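Local structure of N-methyltransferase (Streptoalloteichus sp. ATCC 53650, 5BSZ) at residues A[48-57]-A[65-76]; A[14-22]-A[77-85]. The protein probably transfers a methyl group from S-adenosylmethionine to the amino group of a sugar nucleotide on the way to the trideoxysugar of kedarcidin. One frame throughout, in Å; residues are numbered along the deposited sequence.

Overall arrangement
From the N terminus, the chain leaves the long strand 4-14 through residues 14-22, a turn leading into helix 18-24. It then runs through helix 30-44 into strand 50-54, passes helix 60-65 and returns as strand 71-76; interaction 1 closes this short loop as a parallel strand pair. Helix 79-88 follows directly, and its start meets residues 14-22 in interaction 2, which closes a longer loop with the first inside it. The contacts, with centres about 17 Å apart, touch where Glu76 and Gly57 pack on Met81. Both reach S-adenosyl-L-homocysteine: interaction 1 from the sheet of the Rossmann-like domain, interaction 2 from the N-terminal segment and the start of helix 79-88.

Interaction 1: residues A[48-57]-A[65-76]; sequences ARSLLDVACG and LVEHFPDAAGVE. With SAH (S-adenosyl-L-homocysteine), chain B.
Strands 50-54 and 71-76 run parallel, 10° apart, joined by a regular ladder from Asp71 N on Arg49 O to Val75 N on Asp53 O; past it, Val75 O takes Cys56 N at 3.1 Å and, weakly, Ala55 N. At the entry end, Leu51 CD1 sits over one face of the Phe69 ring, 4.3 Å from its centroid, while Ala48 CB meets the ring edge. On the other face of the sheet, CD1 of Leu52 reaches across to Ala73 CB and Val75 CG2. A water joins Arg49 NH2 to Asp71 OD2, which also forms a salt bridge with Arg106. At the exit end, Glu76 folds back through a nearly eclipsed chi2 of 5°, putting OE1 2.9 Å from Gly57 N, on the anti side of the carboxylate. The same OE1 accepts from O3' of S-adenosyl-L-homocysteine at 2.8 Å, and OE2 from O2' at 2.6 Å; Ala55 O takes the ligand amine. This is the glycine-rich turn and acidic strand end of Rossmann-like methyltransferases: Gly57 N and Ser78 N, which binds OE2, should fix the carboxylate's rotation, leaving both oxygens set for the ribose diol.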
loop_
_atom_site.group_PDB
_atom_site.type_symbol
_atom_site.label_atom_id
_atom_site.label_comp_id
_atom_site.label_asym_id
_atom_site.label_seq_id
_atom_site.Cartn_x
_atom_site.Cartn_y
_atom_site.Cartn_z
ATOM N N ALA A 48 -49.964 9.828 7.366
ATOM C CA ALA A 48 -48.554 10.211 7.625
ATOM C C ALA A 48 -48.009 11.093 6.508
ATOM O O ALA A 48 -48.105 10.729 5.316
ATOM C CB ALA A 48 -47.693 8.949 7.739
ATOM N N ARG A 49 -47.392 12.231 6.833
ATOM C CA ARG A 49 -46.851 13.089 5.749
ATOM C C ARG A 49 -45.454 13.637 5.984
ATOM O O ARG A 49 -44.865 14.263 5.102
ATOM C CB ARG A 49 -47.787 14.257 5.415
ATOM C CG ARG A 49 -47.984 15.268 6.521
ATOM C CD ARG A 49 -48.867 16.476 6.162
ATOM N NE ARG A 49 -48.605 17.189 4.905
ATOM C CZ ARG A 49 -47.792 18.223 4.673
ATOM N NH1 ARG A 49 -47.772 18.719 3.437
ATOM N NH2 ARG A 49 -46.972 18.780 5.583
ATOM N N SER A 50 -44.940 13.425 7.191
ATOM C CA SER A 50 -43.609 13.847 7.548
ATOM C C SER A 50 -42.753 12.633 7.928
ATOM O O SER A 50 -43.238 11.686 8.542
ATOM C CB SER A 50 -43.610 14.838 8.707
ATOM O OG SER A 50 -44.101 14.277 9.887
ATOM N N LEU A 51 -41.486 12.712 7.534
ATOM C CA LEU A 51 -40.558 11.558 7.688
ATOM C C LEU A 51 -39.128 12.043 7.890
ATOM O O LEU A 51 -38.636 12.950 7.180
ATOM C CB LEU A 51 -40.629 10.653 6.461
ATOM C CG LEU A 51 -39.718 9.401 6.527
ATOM C CD1 LEU A 51 -40.408 8.204 5.922
ATOM C CD2 LEU A 51 -38.401 9.638 5.837
ATOM N N LEU A 52 -38.456 11.426 8.860
ATOM C CA LEU A 52 -37.021 11.581 9.039
ATOM C C LEU A 52 -36.225 10.290 8.750
ATOM O O LEU A 52 -36.569 9.238 9.268
ATOM C CB LEU A 52 -36.767 12.018 10.466
ATOM C CG LEU A 52 -35.299 12.007 10.901
ATOM C CD1 LEU A 52 -34.533 13.166 10.294
ATOM C CD2 LEU A 52 -35.052 11.981 12.379
ATOM N N ASP A 53 -35.252 10.372 7.842
ATOM C CA ASP A 53 -34.356 9.252 7.504
ATOM C C ASP A 53 -32.985 9.472 8.152
ATOM O O ASP A 53 -32.233 10.417 7.844
ATOM C CB ASP A 53 -34.272 9.052 5.993
ATOM C CG ASP A 53 -33.439 7.823 5.575
ATOM O OD1 ASP A 53 -33.350 6.877 6.397
ATOM O OD2 ASP A 53 -32.902 7.832 4.432
ATOM N N VAL A 54 -32.677 8.587 9.098
ATOM C CA VAL A 54 -31.497 8.666 9.957
ATOM C C VAL A 54 -30.363 7.808 9.370
ATOM O O VAL A 54 -30.555 6.630 9.098
ATOM C CB VAL A 54 -31.815 8.204 11.386
ATOM C CG1 VAL A 54 -30.580 8.240 12.257
ATOM C CG2 VAL A 54 -32.936 9.059 11.970
ATOM N N ALA A 55 -29.201 8.448 9.181
ATOM C CA ALA A 55 -28.060 7.925 8.406
ATOM C C ALA A 55 -28.423 7.723 6.961
ATOM O O ALA A 55 -28.230 6.646 6.417
ATOM C CB ALA A 55 -27.450 6.663 9.031
ATOM N N CYS A 56 -28.887 8.818 6.354
ATOM C CA CYS A 56 -29.513 8.802 5.063
ATOM C C CYS A 56 -28.512 8.696 3.873
ATOM O O CYS A 56 -28.929 8.544 2.747
ATOM C CB CYS A 56 -30.420 10.020 4.949
ATOM S SG CYS A 56 -29.520 11.601 4.923
ATOM N N GLY A 57 -27.215 8.748 4.093
ATOM C CA GLY A 57 -26.248 8.593 2.960
ATOM C C GLY A 57 -26.478 9.690 1.921
ATOM O O GLY A 57 -26.657 10.860 2.282
ATOM N N LEU A 65 -39.010 8.935 -1.146
ATOM C CA LEU A 65 -40.024 9.074 -0.141
ATOM C C LEU A 65 -40.747 10.436 -0.153
ATOM O O LEU A 65 -41.900 10.520 0.258
ATOM C CB LEU A 65 -39.372 8.823 1.189
ATOM C CG LEU A 65 -39.116 7.308 1.414
ATOM C CD1 LEU A 65 -38.016 7.215 2.450
ATOM C CD2 LEU A 65 -40.312 6.554 1.940
ATOM N N VAL A 66 -40.081 11.480 -0.626
ATOM C CA VAL A 66 -40.600 12.810 -0.463
ATOM C C VAL A 66 -41.900 13.024 -1.230
ATOM O O VAL A 66 -42.666 13.892 -0.830
ATOM C CB VAL A 66 -39.652 13.983 -0.847
ATOM C CG1 VAL A 66 -38.471 14.088 0.086
ATOM C CG2 VAL A 66 -39.311 13.997 -2.345
ATOM N N GLU A 67 -42.154 12.287 -2.307
ATOM C CA GLU A 67 -43.460 12.397 -2.994
ATOM C C GLU A 67 -44.599 12.078 -2.028
ATOM O O GLU A 67 -45.709 12.647 -2.067
ATOM C CB GLU A 67 -43.569 11.395 -4.145
ATOM C CG GLU A 67 -42.265 10.969 -4.796
ATOM C CD GLU A 67 -42.516 10.166 -6.064
ATOM O OE1 GLU A 67 -41.566 10.083 -6.864
ATOM O OE2 GLU A 67 -43.648 9.644 -6.271
ATOM N N HIS A 68 -44.322 11.134 -1.135
ATOM C CA HIS A 68 -45.377 10.675 -0.224
ATOM C C HIS A 68 -45.315 11.413 1.086
ATOM O O HIS A 68 -46.333 11.570 1.760
ATOM C CB HIS A 68 -45.270 9.144 -0.064
ATOM C CG HIS A 68 -45.313 8.436 -1.382
ATOM N ND1 HIS A 68 -46.420 8.497 -2.209
ATOM C CD2 HIS A 68 -44.359 7.762 -2.080
ATOM C CE1 HIS A 68 -46.164 7.849 -3.336
ATOM N NE2 HIS A 68 -44.929 7.381 -3.275
ATOM N N PHE A 69 -44.108 11.828 1.468
ATOM C CA PHE A 69 -43.873 12.405 2.777
ATOM C C PHE A 69 -43.207 13.751 2.523
ATOM O O PHE A 69 -42.003 13.900 2.712
ATOM C CB PHE A 69 -43.009 11.498 3.651
ATOM C CG PHE A 69 -43.624 10.145 3.883
ATOM C CD1 PHE A 69 -44.617 9.968 4.825
ATOM C CD2 PHE A 69 -43.203 9.059 3.139
ATOM C CE1 PHE A 69 -45.179 8.716 5.020
ATOM C CE2 PHE A 69 -43.749 7.804 3.313
ATOM C CZ PHE A 69 -44.741 7.624 4.257
ATOM N N PRO A 70 -43.989 14.721 2.015
ATOM C CA PRO A 70 -43.383 15.965 1.510
ATOM C C PRO A 70 -42.681 16.789 2.600
ATOM O O PRO A 70 -41.859 17.615 2.268
ATOM C CB PRO A 70 -44.586 16.707 0.883
ATOM C CG PRO A 70 -45.810 16.156 1.585
ATOM C CD PRO A 70 -45.440 14.684 1.742
ATOM N N ASP A 71 -42.945 16.566 3.879
ATOM C CA ASP A 71 -42.259 17.333 4.953
ATOM C C ASP A 71 -41.199 16.351 5.533
ATOM O O ASP A 71 -41.456 15.595 6.473
ATOM C CB ASP A 71 -43.299 17.804 5.975
ATOM C CG ASP A 71 -42.726 18.361 7.269
ATOM O OD1 ASP A 71 -41.576 18.844 7.287
ATOM O OD2 ASP A 71 -43.437 18.303 8.317
ATOM N N ALA A 72 -40.006 16.383 4.944
ATOM C CA ALA A 72 -38.995 15.336 5.209
ATOM C C ALA A 72 -37.688 15.948 5.682
ATOM O O ALA A 72 -37.412 17.154 5.457
ATOM C CB ALA A 72 -38.753 14.522 3.941
ATOM N N ALA A 73 -36.853 15.103 6.292
ATOM C CA ALA A 73 -35.509 15.510 6.687
ATOM C C ALA A 73 -34.584 14.308 6.730
ATOM O O ALA A 73 -35.042 13.151 6.778
ATOM C CB ALA A 73 -35.467 16.201 8.047
ATOM N N GLY A 74 -33.293 14.618 6.733
ATOM C CA GLY A 74 -32.270 13.570 6.937
ATOM C C GLY A 74 -31.341 13.879 8.087
ATOM O O GLY A 74 -31.205 15.046 8.496
ATOM N N VAL A 75 -30.657 12.845 8.588
ATOM C CA VAL A 75 -29.572 13.002 9.544
ATOM C C VAL A 75 -28.411 12.213 8.957
ATOM O O VAL A 75 -28.616 11.065 8.494
ATOM C CB VAL A 75 -29.949 12.444 10.924
ATOM C CG1 VAL A 75 -28.734 12.093 11.756
ATOM C CG2 VAL A 75 -30.813 13.452 11.678
ATOM N N GLU A 76 -27.238 12.843 8.916
ATOM C CA GLU A 76 -26.018 12.179 8.368
ATOM C C GLU A 76 -24.797 12.754 9.099
ATOM O O GLU A 76 -24.664 13.979 9.191
ATOM C CB GLU A 76 -25.955 12.515 6.891
ATOM C CG GLU A 76 -25.225 11.645 5.903
ATOM C CD GLU A 76 -24.641 10.340 6.374
ATOM O OE1 GLU A 76 -25.216 9.299 6.064
ATOM O OE2 GLU A 76 -23.548 10.400 6.967
HETATM N N SAH B . -29.325 4.551 4.899
HETATM C CA SAH B . -28.360 4.793 3.761
HETATM C CB SAH B . -26.876 4.853 4.183
HETATM C CG SAH B . -25.927 3.707 3.931
HETATM S SD SAH B . -24.244 3.886 4.416
HETATM C C SAH B . -28.742 3.791 2.712
HETATM O O SAH B . -29.527 2.869 2.892
HETATM O OXT SAH B . -28.380 3.979 1.591
HETATM C "C5'" SAH B . -24.262 4.168 6.166
HETATM C "C4'" SAH B . -24.302 5.683 6.445
HETATM O "O4'" SAH B . -24.386 5.933 7.861
HETATM C "C3'" SAH B . -23.032 6.406 6.007
HETATM O "O3'" SAH B . -23.422 7.433 5.100
HETATM C "C2'" SAH B . -22.412 7.045 7.241
HETATM O "O2'" SAH B . -21.865 8.361 6.977
HETATM C "C1'" SAH B . -23.581 7.054 8.191
HETATM N N9 SAH B . -23.229 7.001 9.622
HETATM C C8 SAH B . -22.266 6.236 10.217
HETATM N N7 SAH B . -22.226 6.481 11.547
HETATM C C5 SAH B . -23.154 7.445 11.785
HETATM C C6 SAH B . -23.604 8.165 12.973
HETATM N N6 SAH B . -22.997 7.835 14.128
HETATM N N1 SAH B . -24.607 9.059 12.815
HETATM C C2 SAH B . -25.143 9.355 11.627
HETATM N N3 SAH B . -24.793 8.739 10.484
HETATM C C4 SAH B . -23.826 7.792 10.516
HETATM O O HOH W 1 -46.116 17.855 8.296
#

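Interaction 2: residues A[14-22]-A[77-85]; sequences ALGEVYDLF and LSPAMRAAA. With SAH (S-adenosyl-L-homocysteine), chain B.
This is a turn-and-helix packing contact in the wall of the cofactor pocket, beside the ribose and adenine, where the N-terminal segment 14-22 lies against the start of helix 79-88, just after strand 71-76. The axes of the short segments 18-22 and 79-85 come no nearer than 10.6 Å, at a crossing angle of -67°, and much of the contact is made by the turn before the first helix. Ser78 OG donates to Gly16 O at 2.9 Å, from 20° off the carbonyl plane, and as N-cap also accepts a weak bond from Met81 N. Its chi1 of 164° swings OG away from its own backbone N, toward Gly16. Met81 runs alongside the turn, bent at chi2 and chi3: CG lies 3.6 Å from Gly16 C and SD faces Leu21 CD1. One helical turn on, Val18 CG2 reaches Ala84 CB at 3.8 Å. Beside the ligand, Leu15 CD1 meets Leu77 CG at 3.8 Å. Both leucines lie over the same face of the adenine of S-adenosyl-L-homocysteine, Leu15 CD2 near C8 at one end and Leu77 CB 3.5 Å from C2 at the other. Gly16 N donates to O2' at 3.0 Å, the hydroxyl that in turn donates to Glu76. Both backbone polar groups of Gly16 are thus used, its N-H by the ribose and its carbonyl by the helix cap, consistent with the N-terminal segment serving as a lid over bound cofactor.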
loop_
_atom_site.group_PDB
_atom_site.type_symbol
_atom_site.label_atom_id
_atom_site.label_comp_id
_atom_site.label_asym_id
_atom_site.label_seq_id
_atom_site.Cartn_x
_atom_site.Cartn_y
_atom_site.Cartn_z
ATOM N N ALA A 14 -12.764 6.677 8.409
ATOM C CA ALA A 14 -13.680 6.917 7.294
ATOM C C ALA A 14 -15.153 6.945 7.694
ATOM O O ALA A 14 -15.587 6.075 8.435
ATOM C CB ALA A 14 -13.484 5.826 6.249
ATOM N N LEU A 15 -15.912 7.896 7.147
ATOM C CA LEU A 15 -17.404 7.904 7.162
ATOM C C LEU A 15 -17.948 7.845 5.703
ATOM O O LEU A 15 -17.158 7.832 4.749
ATOM C CB LEU A 15 -17.923 9.196 7.859
ATOM C CG LEU A 15 -17.947 9.197 9.388
ATOM C CD1 LEU A 15 -18.266 10.594 9.923
ATOM C CD2 LEU A 15 -18.918 8.163 9.939
ATOM N N GLY A 16 -19.270 7.796 5.517
ATOM C CA GLY A 16 -19.885 7.870 4.183
ATOM C C GLY A 16 -19.085 8.673 3.155
ATOM O O GLY A 16 -18.693 9.828 3.424
ATOM N N GLU A 17 -18.833 8.072 1.984
ATOM C CA GLU A 17 -18.196 8.783 0.854
ATOM C C GLU A 17 -18.987 8.690 -0.462
ATOM O O GLU A 17 -19.489 7.613 -0.819
ATOM C CB GLU A 17 -16.754 8.296 0.643
ATOM C CG GLU A 17 -15.769 8.827 1.681
ATOM C CD GLU A 17 -14.574 7.915 1.896
ATOM O OE1 GLU A 17 -13.898 7.589 0.894
ATOM O OE2 GLU A 17 -14.311 7.527 3.059
ATOM N N VAL A 18 -19.074 9.825 -1.167
ATOM C CA VAL A 18 -20.025 10.061 -2.277
ATOM C C VAL A 18 -19.945 8.964 -3.329
ATOM O O VAL A 18 -20.948 8.287 -3.610
ATOM C CB VAL A 18 -19.838 11.448 -2.955
ATOM C CG1 VAL A 18 -20.590 11.537 -4.277
ATOM C CG2 VAL A 18 -20.308 12.574 -2.040
ATOM N N TYR A 19 -18.753 8.797 -3.901
ATOM C CA TYR A 19 -18.551 7.841 -4.990
ATOM C C TYR A 19 -18.734 6.404 -4.511
ATOM O O TYR A 19 -19.344 5.579 -5.201
ATOM C CB TYR A 19 -17.175 8.033 -5.641
ATOM C CG TYR A 19 -17.161 9.252 -6.524
ATOM C CD1 TYR A 19 -17.260 9.139 -7.905
ATOM C CD2 TYR A 19 -17.083 10.527 -5.966
ATOM C CE1 TYR A 19 -17.256 10.269 -8.707
ATOM C CE2 TYR A 19 -17.091 11.658 -6.755
ATOM C CZ TYR A 19 -17.171 11.521 -8.122
ATOM O OH TYR A 19 -17.166 12.655 -8.893
ATOM N N ASP A 20 -18.195 6.111 -3.330
ATOM C CA ASP A 20 -18.357 4.798 -2.740
ATOM C C ASP A 20 -19.835 4.438 -2.626
ATOM O O ASP A 20 -20.245 3.330 -3.007
ATOM C CB ASP A 20 -17.704 4.726 -1.359
ATOM C CG ASP A 20 -17.889 3.370 -0.722
ATOM O OD1 ASP A 20 -17.382 2.374 -1.274
ATOM O OD2 ASP A 20 -18.578 3.294 0.310
ATOM N N LEU A 21 -20.624 5.389 -2.116
ATOM C CA LEU A 21 -22.044 5.151 -1.930
ATOM C C LEU A 21 -22.742 5.094 -3.292
ATOM O O LEU A 21 -23.653 4.273 -3.464
ATOM C CB LEU A 21 -22.670 6.126 -0.909
ATOM C CG LEU A 21 -22.225 5.915 0.564
ATOM C CD1 LEU A 21 -23.203 6.427 1.643
ATOM C CD2 LEU A 21 -21.884 4.460 0.858
ATOM N N PHE A 22 -22.302 5.909 -4.258
ATOM C CA PHE A 22 -22.815 5.827 -5.640
ATOM C C PHE A 22 -22.653 4.388 -6.118
ATOM O O PHE A 22 -23.563 3.750 -6.657
ATOM C CB PHE A 22 -22.031 6.713 -6.623
ATOM C CG PHE A 22 -21.870 6.079 -7.984
ATOM C CD1 PHE A 22 -20.674 5.471 -8.355
ATOM C CD2 PHE A 22 -22.940 6.040 -8.878
ATOM C CE1 PHE A 22 -20.538 4.864 -9.595
ATOM C CE2 PHE A 22 -22.810 5.430 -10.119
ATOM C CZ PHE A 22 -21.608 4.842 -10.477
ATOM N N LEU A 77 -23.942 11.893 9.650
ATOM C CA LEU A 77 -22.726 12.335 10.323
ATOM C C LEU A 77 -21.643 12.757 9.378
ATOM O O LEU A 77 -20.824 13.597 9.715
ATOM C CB LEU A 77 -22.205 11.313 11.327
ATOM C CG LEU A 77 -21.036 11.717 12.227
ATOM C CD1 LEU A 77 -21.481 12.942 13.047
ATOM C CD2 LEU A 77 -20.712 10.524 13.090
ATOM N N SER A 78 -21.668 12.265 8.155
ATOM C CA SER A 78 -20.559 12.533 7.263
ATOM C C SER A 78 -20.817 13.883 6.583
ATOM O O SER A 78 -21.818 14.034 5.905
ATOM C CB SER A 78 -20.470 11.470 6.180
ATOM O OG SER A 78 -19.648 11.953 5.136
ATOM N N PRO A 79 -19.920 14.865 6.761
ATOM C CA PRO A 79 -20.141 16.151 6.081
ATOM C C PRO A 79 -20.290 16.016 4.555
ATOM O O PRO A 79 -21.091 16.698 3.934
ATOM C CB PRO A 79 -18.901 16.990 6.457
ATOM C CG PRO A 79 -18.019 16.132 7.312
ATOM C CD PRO A 79 -18.764 14.883 7.687
ATOM N N ALA A 80 -19.536 15.126 3.943
ATOM C CA ALA A 80 -19.601 14.958 2.508
ATOM C C ALA A 80 -20.968 14.433 2.093
ATOM O O ALA A 80 -21.573 14.978 1.171
ATOM C CB ALA A 80 -18.511 14.000 2.030
ATOM N N MET A 81 -21.451 13.379 2.764
ATOM C CA MET A 81 -22.769 12.827 2.466
ATOM C C MET A 81 -23.876 13.848 2.685
ATOM O O MET A 81 -24.818 13.885 1.875
ATOM C CB MET A 81 -23.119 11.568 3.273
ATOM C CG MET A 81 -22.232 10.366 3.079
ATOM S SD MET A 81 -22.271 9.707 1.400
ATOM C CE MET A 81 -21.412 11.008 0.552
ATOM N N ARG A 82 -23.783 14.588 3.794
ATOM C CA ARG A 82 -24.821 15.542 4.176
ATOM C C ARG A 82 -24.950 16.567 3.054
ATOM O O ARG A 82 -26.063 16.930 2.662
ATOM C CB ARG A 82 -24.505 16.222 5.500
ATOM C CG ARG A 82 -25.625 17.102 6.052
ATOM C CD ARG A 82 -25.139 18.429 6.639
ATOM N NE ARG A 82 -24.690 19.361 5.613
ATOM C CZ ARG A 82 -25.508 20.136 4.908
ATOM N NH1 ARG A 82 -25.008 20.944 3.987
ATOM N NH2 ARG A 82 -26.829 20.101 5.125
ATOM N N ALA A 83 -23.811 17.019 2.539
ATOM C CA ALA A 83 -23.824 18.061 1.506
ATOM C C ALA A 83 -24.364 17.491 0.210
ATOM O O ALA A 83 -25.130 18.171 -0.449
ATOM C CB ALA A 83 -22.444 18.687 1.296
ATOM N N ALA A 84 -23.989 16.260 -0.138
ATOM C CA ALA A 84 -24.489 15.598 -1.345
ATOM C C ALA A 84 -25.980 15.281 -1.259
ATOM O O ALA A 84 -26.737 15.496 -2.186
ATOM C CB ALA A 84 -23.712 14.321 -1.662
ATOM N N ALA A 85 -26.437 14.798 -0.118
ATOM C CA ALA A 85 -27.862 14.599 0.041
ATOM C C ALA A 85 -28.629 15.920 -0.139
ATOM O O ALA A 85 -29.668 15.993 -0.813
ATOM C CB ALA A 85 -28.116 14.003 1.410
HETATM N N SAH B . -29.325 4.551 4.899
HETATM C CA SAH B . -28.360 4.793 3.761
HETATM C CB SAH B . -26.876 4.853 4.183
HETATM C CG SAH B . -25.927 3.707 3.931
HETATM S SD SAH B . -24.244 3.886 4.416
HETATM C C SAH B . -28.742 3.791 2.712
HETATM O O SAH B . -29.527 2.869 2.892
HETATM O OXT SAH B . -28.380 3.979 1.591
HETATM C "C5'" SAH B . -24.262 4.168 6.166
HETATM C "C4'" SAH B . -24.302 5.683 6.445
HETATM O "O4'" SAH B . -24.386 5.933 7.861
HETATM C "C3'" SAH B . -23.032 6.406 6.007
HETATM O "O3'" SAH B . -23.422 7.433 5.100
HETATM C "C2'" SAH B . -22.412 7.045 7.241
HETATM O "O2'" SAH B . -21.865 8.361 6.977
HETATM C "C1'" SAH B . -23.581 7.054 8.191
HETATM N N9 SAH B . -23.229 7.001 9.622
HETATM C C8 SAH B . -22.266 6.236 10.217
HETATM N N7 SAH B . -22.226 6.481 11.547
HETATM C C5 SAH B . -23.154 7.445 11.785
HETATM C C6 SAH B . -23.604 8.165 12.973
HETATM N N6 SAH B . -22.997 7.835 14.128
HETATM N N1 SAH B . -24.607 9.059 12.815
HETATM C C2 SAH B . -25.143 9.355 11.627
HETATM N N3 SAH B . -24.793 8.739 10.484
HETATM C C4 SAH B . -23.826 7.792 10.516
#